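Local coordinates for protein ATP phosphoribosyltransferase (Methanobacterium thermoautotrophicum, PDB 2VD3) that probably catalyses the condensation of ATP with 5-phosphoribose 1-diphosphate, the first step of histidine biosynthesis, and is held here in its histidine-inhibited form, at residues 231-243 and 254-267. Numbering follows the deposited sequence. Where two conformers were deposited one is given.
Sequences VRALMPGMTGPTV and AVHAVVDEKEVFNL. With HIS (histidine), chain C; IMD (imidazole), chain F.
In the conformer described here the His256 ring has Thr242 O over one face and Met220 of strand 216-224 against its side chain. Its backbone pairs with Thr242 in an antiparallel hydrogen-bonded pair: Thr242 N gives to His256 O at 2.8 Å, and His256 N returns a bond to Thr242 O. A second flat group is the carboxylate of the bound inhibitor histidine. Met238 N reaches its O at 2.8 Å, joined by Val258 N across the contact, while Thr239 N holds OXT at 3.1 Å. Thr242 carries OG1 beside its own backbone N (chi1 -56°), where it accepts from N of the bound histidine at 2.6 Å; Gly240 O accepts a second bond. Asn222 and Asp278 of a second subunit complete this interfacial inhibitor pocket of the GlnB-like C-terminal domain. Glycine suits position 237, whose phi is positive and where a side chain would run into the carboxylate. Beneath the pocket, Met235, flexible enough to bend at chi2 and chi3, brings CE to 3.6 Å from Val255 CG1, which also meets Pro241 CB at 3.6 Å. Small Ala257 leaves room for this thioether, and Leu267 crosses it at about a right angle. The hairpin of strands 242-246 and 252-260 thus lies between strand 216-224 and the second subunit's strand, which continues the sheet; helix 228-234 packs on Val255 through Val231, and its Leu234 meets Leu267 of helix 264-272.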
loop_
_atom_site.group_PDB
_atom_site.type_symbol
_atom_site.label_atom_id
_atom_site.label_comp_id
_atom_site.label_asym_id
_atom_site.label_seq_id
_atom_site.Cartn_x
_atom_site.Cartn_y
_atom_site.Cartn_z
ATOM N N VAL A 231 20.215 26.097 44.653
ATOM C CA VAL A 231 19.959 24.942 43.791
ATOM C C VAL A 231 19.267 23.793 44.547
ATOM O O VAL A 231 18.487 23.045 43.950
ATOM C CB VAL A 231 21.258 24.449 43.096
ATOM C CG1 VAL A 231 20.985 23.236 42.210
ATOM C CG2 VAL A 231 21.884 25.572 42.272
ATOM N N ARG A 232 19.554 23.662 45.848
ATOM C CA ARG A 232 18.869 22.700 46.732
ATOM C C ARG A 232 17.371 22.943 46.724
ATOM O O ARG A 232 16.591 22.029 46.465
ATOM C CB ARG A 232 19.341 22.830 48.185
ATOM C CG ARG A 232 20.762 22.427 48.470
ATOM C CD ARG A 232 21.118 22.708 49.927
ATOM N N ALA A 233 16.986 24.186 47.015
ATOM C CA ALA A 233 15.580 24.585 47.084
ATOM C C ALA A 233 14.856 24.484 45.740
ATOM O O ALA A 233 13.635 24.345 45.705
ATOM C CB ALA A 233 15.451 25.998 47.663
ATOM N N LEU A 234 15.606 24.552 44.640
ATOM C CA LEU A 234 15.021 24.487 43.298
ATOM C C LEU A 234 14.870 23.051 42.791
ATOM O O LEU A 234 13.946 22.743 42.031
ATOM C CB LEU A 234 15.844 25.311 42.301
ATOM C CG LEU A 234 15.932 26.833 42.455
ATOM C CD1 LEU A 234 16.928 27.389 41.455
ATOM C CD2 LEU A 234 14.576 27.525 42.308
ATOM N N MET A 235 15.782 22.179 43.215
ATOM C CA MET A 235 15.787 20.793 42.779
ATOM C C MET A 235 15.677 19.836 43.963
ATOM O O MET A 235 16.673 19.214 44.333
ATOM C CB MET A 235 17.072 20.479 42.000
ATOM C CG MET A 235 17.299 21.303 40.754
ATOM S SD MET A 235 17.889 20.263 39.412
ATOM C CE MET A 235 19.595 19.993 39.845
ATOM N N PRO A 236 14.471 19.686 44.551
ATOM C CA PRO A 236 14.398 18.753 45.681
ATOM C C PRO A 236 14.630 17.304 45.233
ATOM O O PRO A 236 15.188 16.509 45.982
ATOM C CB PRO A 236 12.973 18.939 46.214
ATOM C CG PRO A 236 12.443 20.173 45.546
ATOM C CD PRO A 236 13.160 20.283 44.251
ATOM N N GLY A 237 14.218 16.982 44.010
ATOM C CA GLY A 237 14.358 15.635 43.478
ATOM C C GLY A 237 13.549 14.639 44.284
ATOM O O GLY A 237 12.532 14.995 44.892
ATOM N N MET A 238 14.005 13.391 44.306
ATOM C CA MET A 238 13.235 12.335 44.947
ATOM C C MET A 238 13.456 12.254 46.456
ATOM O O MET A 238 12.493 12.212 47.218
ATOM C CB MET A 238 13.430 10.998 44.227
ATOM C CG MET A 238 12.310 10.736 43.228
ATOM S SD MET A 238 12.620 9.492 41.959
ATOM C CE MET A 238 10.984 9.348 41.249
ATOM N N THR A 239 14.718 12.254 46.878
ATOM C CA THR A 239 15.073 12.375 48.295
ATOM C C THR A 239 15.806 13.700 48.523
ATOM O O THR A 239 15.655 14.341 49.565
ATOM C CB THR A 239 15.962 11.194 48.753
ATOM O OG1 THR A 239 15.273 9.962 48.514
ATOM C CG2 THR A 239 16.284 11.289 50.230
ATOM N N GLY A 240 16.589 14.094 47.526
ATOM C CA GLY A 240 17.433 15.283 47.567
ATOM C C GLY A 240 18.425 15.223 46.414
ATOM O O GLY A 240 18.766 14.125 45.948
ATOM N N PRO A 241 18.899 16.395 45.946
ATOM C CA PRO A 241 19.817 16.451 44.807
ATOM C C PRO A 241 21.140 15.757 45.103
ATOM O O PRO A 241 21.639 15.818 46.231
ATOM C CB PRO A 241 20.046 17.954 44.609
ATOM C CG PRO A 241 19.714 18.574 45.917
ATOM C CD PRO A 241 18.606 17.737 46.479
ATOM N N THR A 242 21.684 15.086 44.097
ATOM C CA THR A 242 22.980 14.425 44.212
ATOM C C THR A 242 24.047 15.419 43.779
ATOM O O THR A 242 23.956 16.004 42.693
ATOM C CB THR A 242 23.049 13.130 43.362
ATOM O OG1 THR A 242 21.981 12.243 43.723
ATOM C CG2 THR A 242 24.368 12.413 43.567
ATOM N N VAL A 243 25.053 15.597 44.638
ATOM C CA VAL A 243 26.087 16.613 44.462
ATOM C C VAL A 243 27.478 15.983 44.352
ATOM O O VAL A 243 27.889 15.216 45.225
ATOM C CB VAL A 243 26.047 17.636 45.628
ATOM C CG1 VAL A 243 27.096 18.735 45.443
ATOM C CG2 VAL A 243 24.658 18.243 45.745
ATOM N N ALA A 254 28.702 19.469 40.630
ATOM C CA ALA A 254 27.699 19.001 39.680
ATOM C C ALA A 254 26.505 18.505 40.477
ATOM O O ALA A 254 26.667 17.780 41.459
ATOM C CB ALA A 254 28.254 17.891 38.811
ATOM N N VAL A 255 25.310 18.916 40.071
ATOM C CA VAL A 255 24.105 18.578 40.814
ATOM C C VAL A 255 23.133 17.843 39.903
ATOM O O VAL A 255 22.820 18.329 38.809
ATOM C CB VAL A 255 23.416 19.838 41.381
ATOM C CG1 VAL A 255 22.199 19.458 42.209
ATOM C CG2 VAL A 255 24.381 20.652 42.216
ATOM N N HIS A 256 22.684 16.661 40.327
ATOM C CA HIS A 256 21.695 15.880 39.576
ATOM C C HIS A 256 20.421 15.632 40.401
ATOM O O HIS A 256 20.512 15.323 41.589
ATOM C CB HIS A 256 22.277 14.529 39.119
ATOM C CG HIS A 256 23.733 14.568 38.743
ATOM N ND1 HIS A 256 24.601 13.539 39.041
ATOM C CD2 HIS A 256 24.471 15.503 38.094
ATOM C CE1 HIS A 256 25.807 13.837 38.593
ATOM N NE2 HIS A 256 25.756 15.024 38.017
ATOM N N ALA A 257 19.260 15.739 39.759
ATOM C CA ALA A 257 17.979 15.450 40.389
ATOM C C ALA A 257 16.977 14.995 39.342
ATOM O O ALA A 257 17.003 15.452 38.197
ATOM C CB ALA A 257 17.458 16.667 41.124
ATOM N N VAL A 258 16.109 14.073 39.742
ATOM C CA VAL A 258 14.977 13.663 38.919
ATOM C C VAL A 258 13.953 14.797 38.968
ATOM O O VAL A 258 13.609 15.287 40.049
ATOM C CB VAL A 258 14.346 12.352 39.442
ATOM C CG1 VAL A 258 13.250 11.862 38.494
ATOM C CG2 VAL A 258 15.410 11.276 39.643
ATOM N N VAL A 259 13.507 15.255 37.800
ATOM C CA VAL A 259 12.520 16.335 37.751
ATOM C C VAL A 259 11.371 15.997 36.794
ATOM O O VAL A 259 11.575 15.345 35.775
ATOM C CB VAL A 259 13.150 17.725 37.416
ATOM C CG1 VAL A 259 14.581 17.834 37.944
ATOM C CG2 VAL A 259 13.120 18.010 35.936
ATOM N N ASP A 260 10.165 16.437 37.135
ATOM C CA ASP A 260 9.018 16.239 36.267
ATOM C C ASP A 260 8.979 17.257 35.131
ATOM O O ASP A 260 9.347 18.411 35.327
ATOM C CB ASP A 260 7.716 16.308 37.061
ATOM C CG ASP A 260 6.531 15.843 36.248
ATOM O OD1 ASP A 260 6.385 14.618 36.058
ATOM O OD2 ASP A 260 5.762 16.699 35.775
ATOM N N GLU A 261 8.506 16.825 33.962
ATOM C CA GLU A 261 8.423 17.673 32.765
ATOM C C GLU A 261 7.591 18.950 32.920
ATOM O O GLU A 261 7.862 19.939 32.243
ATOM C CB GLU A 261 7.925 16.869 31.564
ATOM C CG GLU A 261 8.944 15.860 31.033
ATOM C CD GLU A 261 9.833 16.418 29.930
ATOM O OE1 GLU A 261 9.800 15.855 28.815
ATOM O OE2 GLU A 261 10.565 17.404 30.168
ATOM N N LYS A 262 6.587 18.917 33.798
ATOM C CA LYS A 262 5.815 20.109 34.166
ATOM C C LYS A 262 6.702 21.205 34.744
ATOM O O LYS A 262 6.385 22.388 34.631
ATOM C CB LYS A 262 4.733 19.784 35.210
ATOM C CG LYS A 262 3.660 18.796 34.779
ATOM C CD LYS A 262 2.942 18.227 36.007
ATOM C CE LYS A 262 2.467 16.799 35.768
ATOM N NZ LYS A 262 2.204 16.077 37.048
ATOM N N GLU A 263 7.803 20.818 35.382
ATOM C CA GLU A 263 8.607 21.794 36.101
ATOM C C GLU A 263 9.870 22.262 35.371
ATOM O O GLU A 263 10.420 23.297 35.739
ATOM C CB GLU A 263 8.880 21.339 37.557
ATOM C CG GLU A 263 10.098 20.429 37.803
ATOM C CD GLU A 263 10.065 19.739 39.183
ATOM O OE1 GLU A 263 9.494 18.619 39.295
ATOM O OE2 GLU A 263 10.633 20.309 40.151
ATOM N N VAL A 264 10.298 21.554 34.322
ATOM C CA VAL A 264 11.603 21.837 33.687
ATOM C C VAL A 264 11.804 23.259 33.112
ATOM O O VAL A 264 12.864 23.848 33.311
ATOM C CB VAL A 264 12.079 20.724 32.679
ATOM C CG1 VAL A 264 11.469 19.386 33.025
ATOM C CG2 VAL A 264 11.771 21.075 31.237
ATOM N N PHE A 265 10.807 23.816 32.429
ATOM C CA PHE A 265 10.958 25.164 31.856
ATOM C C PHE A 265 11.127 26.261 32.911
ATOM O O PHE A 265 12.038 27.086 32.804
ATOM C CB PHE A 265 9.819 25.533 30.895
ATOM C CG PHE A 265 9.988 26.898 30.256
ATOM C CD1 PHE A 265 11.005 27.130 29.326
ATOM C CD2 PHE A 265 9.134 27.951 30.589
ATOM C CE1 PHE A 265 11.164 28.392 28.737
ATOM C CE2 PHE A 265 9.288 29.216 29.999
ATOM C CZ PHE A 265 10.305 29.433 29.072
ATOM N N ASN A 266 10.254 26.273 33.917
ATOM C CA ASN A 266 10.393 27.224 35.017
ATOM C C ASN A 266 11.699 26.988 35.791
ATOM O O ASN A 266 12.361 27.942 36.211
ATOM C CB ASN A 266 9.145 27.236 35.928
ATOM C CG ASN A 266 9.319 26.409 37.196
ATOM O OD1 ASN A 266 9.971 26.839 38.151
ATOM N ND2 ASN A 266 8.714 25.227 37.219
ATOM N N LEU A 267 12.063 25.714 35.955
ATOM C CA LEU A 267 13.311 25.338 36.608
ATOM C C LEU A 267 14.531 25.881 35.862
ATOM O O LEU A 267 15.398 26.481 36.479
ATOM C CB LEU A 267 13.413 23.819 36.783
ATOM C CG LEU A 267 14.649 23.291 37.530
ATOM C CD1 LEU A 267 14.656 23.702 39.010
ATOM C CD2 LEU A 267 14.829 21.771 37.383
HETATM N N HIS C . 19.415 11.996 44.270
HETATM C CA HIS C . 18.572 12.415 43.102
HETATM C C HIS C . 17.088 12.379 43.445
HETATM O O HIS C . 16.259 12.894 42.698
HETATM C CB HIS C . 18.842 11.522 41.886
HETATM C CG HIS C . 18.672 10.059 42.159
HETATM N ND1 HIS C . 19.724 9.168 42.124
HETATM C CD2 HIS C . 17.573 9.332 42.472
HETATM C CE1 HIS C . 19.281 7.955 42.406
HETATM N NE2 HIS C . 17.979 8.029 42.624
HETATM O OXT HIS C . 16.680 11.827 44.477
HETATM N N1 IMD F . 3.878 25.737 32.442
HETATM C C2 IMD F . 4.539 25.556 33.607
HETATM N N3 IMD F . 4.420 24.259 33.973
HETATM C C4 IMD F . 3.681 23.621 33.040
HETATM C C5 IMD F . 3.337 24.554 32.074
HETATM O O HOH W 1 13.627 18.384 41.588
#